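Local structure of pullulanase (Bacillus acidopullulyticus, 2WAN) at residues T739-I744 against A754-M759; N685-N690 against Q697-G702. The protein hydrolyses alpha-1,6-glucosidic linkages in pullulan and branched starch polysaccharides, acting as a debranching glycoside hydrolase. All blocks are in the same frame, centred on the assembly; numbering follows the deposited sequence.

In the fold
Both contacts sit on the outer layer of the catalytic (beta/alpha)8 barrel, their centres about 11 Å apart and on the same side of the chain's centre. Contact 2 comes first along the chain: it ties the end of helix 681-688, just after the sixth barrel strand 677-679, to the loop leading towards helix 707-714. Contact 1 follows wholly after it, pairing helices 740-747 and 753-769 between the seventh strand 728-730 and the eighth 773-777. The two touch directly, Met759 packing on Ala700 and Thr701 while Leu740 and Lys743 reach Asp688. Consecutive strand-to-strand connections of the barrel are thereby packed into one continuous block of its outer layer.

Contact 1: residues T739-I744 against A754-M759; sequences TLWDKI and ADRIKM
Ile744 and Arg756 bring the backbones closest, CA to CA 6.7 Å, where the axes of helical segments 740-744 and 754-759 pass 10.2 Å apart with an angle of 125° between their directions. Both helices belong to the connection between strands 728-730 and 773-777 of the catalytic (beta/alpha)8 barrel. Trp741 spans the gap: with CG anti to the backbone N (chi1 -169°) its indole extends across to the second helix. The six-membered end arrives there, CZ3 lying 3.6 Å from Ile757 N, which meets the ring at its edge, and CH2 lying 3.7 Å from Ile757 CG1. Arg756 approaches the same ring at a slant, its NH1 standing 3.3 Å above the indole plane but displaced towards the rim, with guanidinium and ring turned 42° against each other. A water on the same side of the indole links the two residues through polar atoms as well: it donates to Trp741 O at 2.9 Å and accepts from Arg756 NH1 at 3.0 Å. Arg756 NE bonds Asp751 O, just before helix 753-769. Nearer its backbone, the aliphatic part of Arg756 runs past Ile744 in the opposite direction, CG against Ile744 CG2 at 3.6 Å, while Ile744 CD1 leans on Met759 CB. A serine in place of Trp741 would probably open a gap between the helices and leave Ile757 CG1 and the arginine without the ring they lie against. Direct packing here is thus mostly apolar and aromatic, with a guanidinium nitrogen and a backbone nitrogen meeting the indole. The arginine contributes twice: its methylene chain joins the apolar layer, while its charged end is held by Asp751 O and the bridging water beside the indole.

Contact 2: residues N685-N690 against Q697-G702; sequences NGLDGN and QGFATG
Phe699 N donates to Gly686 O in a short, nearly straight bond, 2.8 Å long with 171° at the hydrogen and the donor in the carbonyl plane. One residue further on, Leu687 O accepts from Ala700 N at 3.0 Å, the donor tilted 17° off the carbonyl plane, and Gly698 CA adds a bent, weak CA-H...O contact to the same oxygen. Two consecutive amides of 697-702 therefore satisfy carbonyls at the end of helix 681-688, which has run out of its own donors there. Such closeness depends on glycine. Gly698 CA lies 3.8 Å from Asp688 CA, and any side chain on Gly698 would drive into the backbone of Leu687, Asp688 and Gly689; Gly689, with its positive phi, turns the chain out of the helix. The loop fixes its own shape through Thr701, whose OG1 accepts from Gly698 N at 3.0 Å and, through a water, is connected to Asp688 O. The backbone sets Phe699 CB 3.3 Å from Gly686 O, and a chi1 of -177° then swings the ring opposite its own N and away from the helix. Its CD2 still touches Leu687 CD2 loosely and obliquely at 4.5 Å, and the ring reaches Ile710 of helix 707-714 and Pro874, just after strand 868-873. Leu687 also packs on Ile710 and on Val766 and Val767 of helix 753-769, while Thr701 lies against Ile744, so the helix end and the loop 697-702 that follows it are wedged among helices 707-714, 740-747 and 753-769.

Contact 1: residues T739-I744 against A754-M759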
# COMPACT_ATOMS: atom_id res chain seq x y z
N THR A 739 -4.01 -21.49 2.03
CA THR A 739 -2.69 -22.04 1.70
C THR A 739 -2.87 -22.84 0.40
O THR A 739 -4.00 -23.25 0.07
CB THR A 739 -2.13 -22.96 2.79
OG1 THR A 739 -2.87 -24.20 2.82
CG2 THR A 739 -2.18 -22.29 4.17
N LEU A 740 -1.80 -23.04 -0.35
CA LEU A 740 -1.93 -23.74 -1.62
C LEU A 740 -2.43 -25.16 -1.43
O LEU A 740 -3.24 -25.63 -2.23
CB LEU A 740 -0.64 -23.70 -2.45
CG LEU A 740 -0.81 -24.11 -3.92
CD1 LEU A 740 -1.95 -23.32 -4.59
CD2 LEU A 740 0.50 -23.96 -4.73
N TRP A 741 -1.99 -25.83 -0.36
CA TRP A 741 -2.40 -27.21 -0.11
C TRP A 741 -3.92 -27.27 0.06
O TRP A 741 -4.60 -28.13 -0.52
CB TRP A 741 -1.66 -27.83 1.11
CG TRP A 741 -1.86 -29.33 1.22
CD1 TRP A 741 -2.42 -30.02 2.25
CD2 TRP A 741 -1.52 -30.32 0.22
NE1 TRP A 741 -2.44 -31.38 1.98
CE2 TRP A 741 -1.88 -31.58 0.74
CE3 TRP A 741 -0.92 -30.24 -1.06
CZ2 TRP A 741 -1.69 -32.78 0.01
CZ3 TRP A 741 -0.73 -31.42 -1.78
CH2 TRP A 741 -1.12 -32.69 -1.23
N ASP A 742 -4.45 -26.33 0.85
CA ASP A 742 -5.89 -26.23 1.10
C ASP A 742 -6.65 -25.83 -0.16
O ASP A 742 -7.73 -26.36 -0.44
CB ASP A 742 -6.15 -25.22 2.22
CG ASP A 742 -5.73 -25.72 3.59
OD1 ASP A 742 -5.22 -26.86 3.71
OD2 ASP A 742 -5.92 -24.98 4.56
N LYS A 743 -6.08 -24.88 -0.90
CA LYS A 743 -6.69 -24.40 -2.16
C LYS A 743 -6.84 -25.54 -3.17
O LYS A 743 -7.90 -25.67 -3.80
CB LYS A 743 -5.85 -23.26 -2.76
CG LYS A 743 -6.11 -22.97 -4.23
CD LYS A 743 -7.53 -22.44 -4.50
CE LYS A 743 -7.89 -22.65 -5.96
NZ LYS A 743 -9.28 -22.14 -6.28
N ILE A 744 -5.79 -26.34 -3.31
CA ILE A 744 -5.80 -27.44 -4.28
C ILE A 744 -6.77 -28.55 -3.83
O ILE A 744 -7.41 -29.19 -4.66
CB ILE A 744 -4.39 -27.96 -4.58
CG1 ILE A 744 -3.56 -26.89 -5.31
CG2 ILE A 744 -4.47 -29.28 -5.42
CD1 ILE A 744 -2.11 -27.27 -5.53
N ALA A 754 -0.60 -37.70 -4.43
CA ALA A 754 0.62 -37.62 -5.23
C ALA A 754 0.50 -36.58 -6.33
O ALA A 754 1.43 -35.79 -6.56
CB ALA A 754 0.97 -39.00 -5.84
N ASP A 755 -0.63 -36.56 -7.02
CA ASP A 755 -0.82 -35.56 -8.09
C ASP A 755 -0.98 -34.16 -7.54
O ASP A 755 -0.49 -33.21 -8.14
CB ASP A 755 -2.01 -35.93 -8.99
CG ASP A 755 -1.68 -37.03 -9.97
OD1 ASP A 755 -0.49 -37.36 -10.13
OD2 ASP A 755 -2.63 -37.58 -10.58
N ARG A 756 -1.69 -34.03 -6.42
CA ARG A 756 -1.85 -32.70 -5.79
C ARG A 756 -0.50 -32.14 -5.33
O ARG A 756 -0.26 -30.92 -5.46
CB ARG A 756 -2.92 -32.74 -4.68
CG ARG A 756 -4.34 -32.87 -5.29
CD ARG A 756 -5.45 -32.86 -4.23
NE ARG A 756 -5.56 -34.13 -3.51
CZ ARG A 756 -5.23 -34.31 -2.23
NH1 ARG A 756 -4.74 -33.31 -1.52
NH2 ARG A 756 -5.38 -35.51 -1.67
N ILE A 757 0.39 -33.01 -4.83
CA ILE A 757 1.76 -32.58 -4.48
C ILE A 757 2.47 -32.05 -5.74
O ILE A 757 3.11 -30.97 -5.72
CB ILE A 757 2.59 -33.72 -3.83
CG1 ILE A 757 2.10 -33.99 -2.40
CG2 ILE A 757 4.08 -33.36 -3.84
CD1 ILE A 757 2.67 -35.21 -1.74
N LYS A 758 2.35 -32.78 -6.85
CA LYS A 758 2.96 -32.32 -8.10
C LYS A 758 2.43 -30.96 -8.57
O LYS A 758 3.21 -30.12 -9.01
CB LYS A 758 2.77 -33.36 -9.22
CG LYS A 758 3.52 -34.66 -8.95
CD LYS A 758 3.28 -35.64 -10.10
CE LYS A 758 4.08 -36.92 -9.91
NZ LYS A 758 3.74 -37.88 -11.00
N MET A 759 1.11 -30.74 -8.45
CA MET A 759 0.50 -29.46 -8.84
C MET A 759 1.01 -28.29 -7.98
O MET A 759 1.30 -27.22 -8.51
CB MET A 759 -1.02 -29.54 -8.76
CG MET A 759 -1.63 -30.53 -9.74
SD MET A 759 -3.42 -30.65 -9.39
CE MET A 759 -3.81 -32.18 -10.31
O HOH W 1 -3.91 -30.49 -2.01

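Contact 2: residues N685-N690 against Q697-G702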
# COMPACT_ATOMS: atom_id res chain seq x y z
N ASN A 685 -3.65 -15.49 -10.19
CA ASN A 685 -4.92 -16.01 -10.73
C ASN A 685 -4.66 -16.99 -11.87
O ASN A 685 -5.37 -18.00 -12.00
CB ASN A 685 -5.84 -14.89 -11.20
CG ASN A 685 -6.50 -14.13 -10.05
OD1 ASN A 685 -6.75 -14.67 -8.97
ND2 ASN A 685 -6.82 -12.88 -10.30
N GLY A 686 -3.65 -16.70 -12.68
CA GLY A 686 -3.27 -17.60 -13.77
C GLY A 686 -2.80 -18.96 -13.29
O GLY A 686 -3.05 -19.97 -13.96
N LEU A 687 -2.12 -19.00 -12.13
CA LEU A 687 -1.60 -20.25 -11.61
C LEU A 687 -2.63 -21.18 -10.98
O LEU A 687 -2.54 -22.40 -11.17
CB LEU A 687 -0.43 -20.00 -10.63
CG LEU A 687 0.87 -19.60 -11.35
CD1 LEU A 687 1.84 -18.95 -10.35
CD2 LEU A 687 1.51 -20.82 -12.03
N ASP A 688 -3.56 -20.63 -10.20
CA ASP A 688 -4.48 -21.52 -9.47
C ASP A 688 -5.96 -21.14 -9.51
O ASP A 688 -6.77 -21.75 -8.80
CB ASP A 688 -3.99 -21.75 -8.02
CG ASP A 688 -4.16 -20.54 -7.14
OD1 ASP A 688 -4.51 -19.46 -7.66
OD2 ASP A 688 -3.97 -20.68 -5.91
N GLY A 689 -6.31 -20.19 -10.37
CA GLY A 689 -7.72 -19.80 -10.58
C GLY A 689 -8.08 -18.51 -9.87
O GLY A 689 -7.39 -18.09 -8.95
N ASN A 690 -9.16 -17.86 -10.32
CA ASN A 690 -9.59 -16.60 -9.69
C ASN A 690 -9.84 -16.77 -8.20
O ASN A 690 -10.39 -17.78 -7.76
CB ASN A 690 -10.83 -16.01 -10.38
CG ASN A 690 -11.12 -14.57 -9.93
OD1 ASN A 690 -10.72 -13.60 -10.59
ND2 ASN A 690 -11.77 -14.42 -8.78
N GLN A 697 -9.89 -23.75 -11.04
CA GLN A 697 -8.56 -24.26 -11.33
C GLN A 697 -7.79 -23.21 -12.13
O GLN A 697 -8.37 -22.24 -12.63
CB GLN A 697 -8.65 -25.59 -12.09
CG GLN A 697 -9.11 -26.75 -11.17
CD GLN A 697 -9.44 -28.02 -11.92
OE1 GLN A 697 -9.35 -28.08 -13.14
NE2 GLN A 697 -9.83 -29.06 -11.19
N GLY A 698 -6.48 -23.38 -12.21
CA GLY A 698 -5.61 -22.52 -13.01
C GLY A 698 -4.62 -23.38 -13.78
O GLY A 698 -4.77 -24.61 -13.89
N PHE A 699 -3.57 -22.75 -14.29
CA PHE A 699 -2.54 -23.43 -15.08
C PHE A 699 -1.96 -24.67 -14.37
O PHE A 699 -1.78 -25.72 -14.99
CB PHE A 699 -1.40 -22.44 -15.41
CG PHE A 699 -0.32 -23.02 -16.27
CD1 PHE A 699 -0.54 -23.27 -17.62
CD2 PHE A 699 0.94 -23.32 -15.73
CE1 PHE A 699 0.46 -23.81 -18.42
CE2 PHE A 699 1.96 -23.84 -16.53
CZ PHE A 699 1.71 -24.09 -17.88
N ALA A 700 -1.65 -24.54 -13.08
CA ALA A 700 -0.98 -25.63 -12.38
C ALA A 700 -1.93 -26.81 -12.09
O ALA A 700 -1.46 -27.92 -11.85
CB ALA A 700 -0.33 -25.13 -11.07
N THR A 701 -3.24 -26.54 -12.12
CA THR A 701 -4.24 -27.48 -11.56
C THR A 701 -5.35 -27.92 -12.53
O THR A 701 -6.33 -28.56 -12.12
CB THR A 701 -4.90 -26.90 -10.30
OG1 THR A 701 -5.40 -25.59 -10.58
CG2 THR A 701 -3.89 -26.86 -9.14
N GLY A 702 -5.19 -27.59 -13.80
CA GLY A 702 -6.03 -28.20 -14.82
C GLY A 702 -6.77 -27.28 -15.78
O GLY A 702 -7.31 -27.76 -16.78
O HOH W 2 -6.33 -24.41 -8.41